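Side-chain contacts in virulence associated protein VAPB (Rhodococcus equi, PDB 4CV7), which is a plasmid-encoded virulence-associated protein of undetermined molecular role, whose C-terminal part, described here, is an eight-stranded antiparallel beta-barrel of two Greek-key motifs: residues V17-H22 / F65-L70; H22-G25 / M29-D32. All blocks are in the same frame, centred on the assembly; numbering follows the deposited sequence.

Interaction 1. Residues V17-H22 / F65-L70; sequences VYQKFH and FQYNAL
F21 meets F65 and Y67 inside the eight-stranded antiparallel barrel, in a contact that illustrates how a closed sheet is filled by side chains reaching across it. Strands 18-25 and 64-68 are separated in the sheet by 29-37 and 100-108; their segments run nearly perpendicular to each other with axes 10.8 Å apart, so every touch is made by side chains and none by backbone pairing. F65 and F21 form a T-shaped pair: the edge of F65 is turned toward a face of F21, the planes 71° apart, and F65 CE2 sits over the rim of that face, 3.6 Å from F21 CD1. F65 can present this edge because its CG stands between the backbone N and the carbonyl carbon (chi1 74°), and Y67 takes the same first rotamer. The far end of the F21 ring reaches the second aromatic, where CZ lies over a face of Y67 at 3.5 Å from its CD2. Here the planes are inclined by 35°, an oblique meeting that is neither a stack nor edge-to-face. A35 of the intervening strand 29-37 also packs against F65 and Y67. Q19 adds the polar element. Bent at chi2, its side chain crosses that of Y67 with the amide almost perpendicular to the phenol ring. Q19 NE2 is spoken for by the backbone carbonyl of G37, whereas Q19 OE1 lies 2.8 Å from Y67 OH, a weak hydrogen bond at most, since that hydroxyl has another acceptor within reach.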
loop_
_atom_site.group_PDB
_atom_site.type_symbol
_atom_site.label_atom_id
_atom_site.label_comp_id
_atom_site.label_asym_id
_atom_site.label_seq_id
_atom_site.Cartn_x
_atom_site.Cartn_y
_atom_site.Cartn_z
ATOM N N VAL A 17 2.459 13.532 -9.694
ATOM C CA VAL A 17 1.118 13.610 -9.036
ATOM C C VAL A 17 0.307 12.310 -8.919
ATOM O O VAL A 17 -0.563 12.231 -8.060
ATOM C CB VAL A 17 0.121 14.658 -9.607
ATOM C CG1 VAL A 17 0.609 15.989 -9.400
ATOM C CG2 VAL A 17 -0.262 14.417 -11.024
ATOM N N TYR A 18 0.501 11.340 -9.828
ATOM C CA TYR A 18 -0.145 10.076 -9.770
ATOM C C TYR A 18 0.886 8.973 -9.431
ATOM O O TYR A 18 1.960 8.995 -9.958
ATOM C CB TYR A 18 -0.809 9.775 -11.095
ATOM C CG TYR A 18 -1.320 8.396 -11.238
ATOM C CD1 TYR A 18 -2.492 7.954 -10.682
ATOM C CD2 TYR A 18 -0.502 7.448 -11.877
ATOM C CE1 TYR A 18 -2.858 6.640 -10.792
ATOM C CE2 TYR A 18 -0.788 6.135 -11.935
ATOM C CZ TYR A 18 -1.984 5.662 -11.487
ATOM O OH TYR A 18 -2.335 4.326 -11.533
ATOM N N GLN A 19 0.389 8.018 -8.634
ATOM C CA GLN A 19 1.229 6.794 -8.374
ATOM C C GLN A 19 0.402 5.558 -8.461
ATOM O O GLN A 19 -0.720 5.469 -7.933
ATOM C CB GLN A 19 1.819 6.833 -6.942
ATOM C CG GLN A 19 2.698 8.065 -6.758
ATOM C CD GLN A 19 1.919 9.291 -6.300
ATOM O OE1 GLN A 19 1.047 9.120 -5.449
ATOM N NE2 GLN A 19 2.179 10.436 -6.888
ATOM N N LYS A 20 0.986 4.499 -9.086
ATOM C CA LYS A 20 0.396 3.173 -9.025
ATOM C C LYS A 20 1.200 2.310 -8.067
ATOM O O LYS A 20 2.413 2.220 -8.156
ATOM C CB LYS A 20 0.540 2.585 -10.406
ATOM C CG LYS A 20 0.048 1.134 -10.421
ATOM C CD LYS A 20 -1.415 0.896 -10.314
ATOM C CE LYS A 20 -2.128 0.860 -11.605
ATOM N NZ LYS A 20 -3.585 0.646 -11.319
ATOM N N PHE A 21 0.490 1.730 -7.078
ATOM C CA PHE A 21 1.090 0.845 -6.135
ATOM C C PHE A 21 0.629 -0.617 -6.384
ATOM O O PHE A 21 -0.555 -0.829 -6.666
ATOM C CB PHE A 21 0.667 1.212 -4.663
ATOM C CG PHE A 21 1.367 2.378 -4.050
ATOM C CD1 PHE A 21 1.103 3.663 -4.488
ATOM C CD2 PHE A 21 2.292 2.210 -3.014
ATOM C CE1 PHE A 21 1.730 4.768 -3.927
ATOM C CE2 PHE A 21 2.941 3.336 -2.462
ATOM C CZ PHE A 21 2.622 4.583 -2.915
ATOM N N HIS A 22 1.535 -1.556 -6.183
ATOM C CA HIS A 22 1.205 -3.003 -6.070
ATOM C C HIS A 22 1.822 -3.471 -4.805
ATOM O O HIS A 22 2.956 -3.160 -4.435
ATOM C CB HIS A 22 1.720 -3.792 -7.246
ATOM C CG HIS A 22 0.990 -3.445 -8.491
ATOM N ND1 HIS A 22 1.495 -2.604 -9.438
ATOM C CD2 HIS A 22 -0.202 -3.866 -8.954
ATOM C CE1 HIS A 22 0.639 -2.525 -10.452
ATOM N NE2 HIS A 22 -0.388 -3.297 -10.185
ATOM N N PHE A 65 -6.358 3.843 0.517
ATOM C CA PHE A 65 -5.052 3.753 1.195
ATOM C C PHE A 65 -4.431 5.138 1.245
ATOM O O PHE A 65 -4.716 5.979 0.418
ATOM C CB PHE A 65 -4.132 2.684 0.594
ATOM C CG PHE A 65 -3.534 3.038 -0.730
ATOM C CD1 PHE A 65 -4.310 3.288 -1.865
ATOM C CD2 PHE A 65 -2.154 3.293 -0.867
ATOM C CE1 PHE A 65 -3.721 3.657 -3.084
ATOM C CE2 PHE A 65 -1.596 3.664 -2.076
ATOM C CZ PHE A 65 -2.392 3.845 -3.163
ATOM N N GLN A 66 -3.516 5.289 2.225
ATOM C CA GLN A 66 -2.717 6.472 2.320
ATOM C C GLN A 66 -1.313 6.096 2.614
ATOM O O GLN A 66 -1.076 5.124 3.311
ATOM C CB GLN A 66 -3.201 7.429 3.435
ATOM C CG GLN A 66 -4.602 7.952 3.186
ATOM C CD GLN A 66 -5.197 8.724 4.389
ATOM O OE1 GLN A 66 -4.458 9.033 5.257
ATOM N NE2 GLN A 66 -6.480 8.561 4.621
ATOM N N TYR A 67 -0.381 6.819 2.058
ATOM C CA TYR A 67 1.055 6.555 2.312
ATOM C C TYR A 67 1.766 7.769 2.865
ATOM O O TYR A 67 1.336 8.907 2.612
ATOM C CB TYR A 67 1.712 6.003 1.011
ATOM C CG TYR A 67 1.841 7.014 -0.096
ATOM C CD1 TYR A 67 2.882 8.031 -0.026
ATOM C CD2 TYR A 67 0.934 7.111 -1.128
ATOM C CE1 TYR A 67 3.013 8.951 -1.023
ATOM C CE2 TYR A 67 1.120 7.977 -2.154
ATOM C CZ TYR A 67 2.095 8.874 -2.088
ATOM O OH TYR A 67 2.301 9.848 -3.047
ATOM N N ASN A 68 2.868 7.538 3.557
ATOM C CA ASN A 68 3.650 8.621 4.175
ATOM C C ASN A 68 5.052 8.156 4.139
ATOM O O ASN A 68 5.413 7.082 4.706
ATOM C CB ASN A 68 3.147 8.862 5.643
ATOM C CG ASN A 68 3.930 9.986 6.352
ATOM O OD1 ASN A 68 5.171 9.917 6.490
ATOM N ND2 ASN A 68 3.216 10.954 6.936
ATOM N N ALA A 69 5.856 9.008 3.536
ATOM C CA ALA A 69 7.270 8.839 3.451
ATOM C C ALA A 69 7.997 9.944 4.082
ATOM O O ALA A 69 9.152 10.192 3.730
ATOM C CB ALA A 69 7.600 8.783 1.974
ATOM N N LEU A 70 7.469 10.610 5.104
ATOM C CA LEU A 70 8.150 11.763 5.671
ATOM C C LEU A 70 9.129 11.271 6.668
ATOM O O LEU A 70 10.007 12.061 7.044
ATOM C CB LEU A 70 7.148 12.731 6.398
ATOM C CG LEU A 70 6.011 13.255 5.535
ATOM C CD1 LEU A 70 5.107 14.179 6.345
ATOM C CD2 LEU A 70 6.596 14.007 4.330
#

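Interaction 2. Residues H22-G25 / M29-D32; sequences HVYG and MVFD
H22-G25 and M29-D32 pair antiparallel, V23 facing F31 in a hydrogen-bonded pair in which V23 N reaches F31 O at 3.0 Å and F31 N returns to V23 O at 2.8 Å. The second of these is nearly straight, 170° at the hydrogen. Toward the turn, G25 N binds M29 O at 2.9 Å, but the reciprocal bond from M29 N is long and weak. Side chains then alternate between the two faces of the sheet. On one face V23 CB meets F31 CB at 3.9 Å, after which the groups part: the CG of F31 is anti to the backbone N (chi1 -179°), and its ring leads away from V23 into the barrel interior, where it meets F65, F78 and W107. The other face carries Y24 beside V30 and H22 beside D32. Y24 and V30 lie alongside each other, pointing the same way, with the two methyls of V30 spread along one side of the phenol: CG2 approaches CD1 of Y24, and CG1 lies 3.7 Å from Y24 CE1. H22 and D32 also run side by side. In one of two conformers of D32, OD1 stays 4.2 Å from H22 NE2, too far for a direct bond, and meets K20 NZ in a salt bridge. H22 ND1 makes a weak hydrogen bond to N11, and a cobalt ion lies about 2 Å from the nearest atom of the H22 side chain, close enough for coordination. Overall, two adjacent strands joined by a short turn, one face lining the core and the other bearing the metal-contacting histidine, make a beta-hairpin of the antiparallel barrel.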
loop_
_atom_site.group_PDB
_atom_site.type_symbol
_atom_site.label_atom_id
_atom_site.label_comp_id
_atom_site.label_asym_id
_atom_site.label_seq_id
_atom_site.Cartn_x
_atom_site.Cartn_y
_atom_site.Cartn_z
ATOM N N HIS A 22 1.535 -1.556 -6.183
ATOM C CA HIS A 22 1.205 -3.003 -6.070
ATOM C C HIS A 22 1.822 -3.471 -4.805
ATOM O O HIS A 22 2.956 -3.160 -4.435
ATOM C CB HIS A 22 1.720 -3.792 -7.246
ATOM C CG HIS A 22 0.990 -3.445 -8.491
ATOM N ND1 HIS A 22 1.495 -2.604 -9.438
ATOM C CD2 HIS A 22 -0.202 -3.866 -8.954
ATOM C CE1 HIS A 22 0.639 -2.525 -10.452
ATOM N NE2 HIS A 22 -0.388 -3.297 -10.185
ATOM N N VAL A 23 1.100 -4.284 -4.103
ATOM C CA VAL A 23 1.650 -5.043 -2.993
ATOM C C VAL A 23 1.300 -6.497 -3.120
ATOM O O VAL A 23 0.128 -6.842 -3.373
ATOM C CB VAL A 23 1.121 -4.571 -1.579
ATOM C CG1 VAL A 23 1.684 -5.371 -0.430
ATOM C CG2 VAL A 23 1.383 -3.100 -1.391
ATOM N N TYR A 24 2.225 -7.380 -2.850
ATOM C CA TYR A 24 2.008 -8.836 -2.892
ATOM C C TYR A 24 1.946 -9.291 -1.437
ATOM O O TYR A 24 2.950 -9.220 -0.710
ATOM C CB TYR A 24 3.098 -9.507 -3.715
ATOM C CG TYR A 24 3.101 -8.859 -5.116
ATOM C CD1 TYR A 24 2.086 -9.196 -5.987
ATOM C CD2 TYR A 24 3.967 -7.833 -5.512
ATOM C CE1 TYR A 24 1.951 -8.606 -7.219
ATOM C CE2 TYR A 24 3.785 -7.210 -6.783
ATOM C CZ TYR A 24 2.791 -7.620 -7.592
ATOM O OH TYR A 24 2.480 -7.137 -8.834
ATOM N N GLY A 25 0.770 -9.677 -0.992
ATOM C CA GLY A 25 0.527 -9.996 0.380
ATOM C C GLY A 25 0.378 -11.523 0.638
ATOM O O GLY A 25 0.411 -12.339 -0.311
ATOM N N MET A 29 -2.362 -12.834 -2.352
ATOM C CA MET A 29 -3.254 -11.767 -2.662
ATOM C C MET A 29 -2.466 -10.549 -3.183
ATOM O O MET A 29 -1.334 -10.340 -2.808
ATOM C CB MET A 29 -3.988 -11.330 -1.398
ATOM C CG MET A 29 -5.428 -11.081 -1.593
ATOM S SD MET A 29 -6.441 -12.416 -2.302
ATOM C CE MET A 29 -6.571 -13.522 -0.873
ATOM N N VAL A 30 -3.088 -9.720 -3.977
ATOM C CA VAL A 30 -2.427 -8.630 -4.583
ATOM C C VAL A 30 -3.239 -7.320 -4.372
ATOM O O VAL A 30 -4.438 -7.317 -4.614
ATOM C CB VAL A 30 -2.238 -8.842 -6.122
ATOM C CG1 VAL A 30 -1.609 -7.647 -6.710
ATOM C CG2 VAL A 30 -1.500 -10.149 -6.411
ATOM N N PHE A 31 -2.554 -6.265 -3.891
ATOM C CA PHE A 31 -3.154 -4.914 -3.744
ATOM C C PHE A 31 -2.812 -4.141 -5.017
ATOM O O PHE A 31 -1.628 -3.994 -5.311
ATOM C CB PHE A 31 -2.652 -4.257 -2.531
ATOM C CG PHE A 31 -3.231 -2.876 -2.305
ATOM C CD1 PHE A 31 -4.523 -2.738 -1.882
ATOM C CD2 PHE A 31 -2.504 -1.719 -2.583
ATOM C CE1 PHE A 31 -5.079 -1.452 -1.688
ATOM C CE2 PHE A 31 -3.068 -0.455 -2.328
ATOM C CZ PHE A 31 -4.349 -0.354 -1.979
ATOM N N ASP A 32 -3.841 -3.555 -5.608
ATOM C CA ASP A 32 -3.711 -2.600 -6.732
ATOM C C ASP A 32 -4.202 -1.262 -6.241
ATOM O O ASP A 32 -5.441 -1.130 -6.019
ATOM C CB ASP A 32 -4.575 -3.083 -7.908
ATOM C CG ASP A 32 -4.416 -2.293 -9.232
ATOM O OD1 ASP A 32 -3.882 -1.200 -9.336
ATOM O OD2 ASP A 32 -4.852 -2.804 -10.275
#

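How the interactions relate
Both contacts start from strand 18-25. Followed from the N terminus, the chain passes through 17-22, shares H22 between the two interactions, and turns back shortly after G25, so that M29-D32 pairs with H22-G25 and interaction 2 closes a short local loop. Interaction 1 closes far later, when strand 64-68 is reached after 29-37, 42-52 and helix 55-61; the small loop is therefore nested within the large one. One contact pairs neighbouring strands edge by edge, the other bridges the barrel interior. The two also touch, through a charged pair on the metal-side face and an aromatic pair in the interior, which ties the hairpin to strand 64-68.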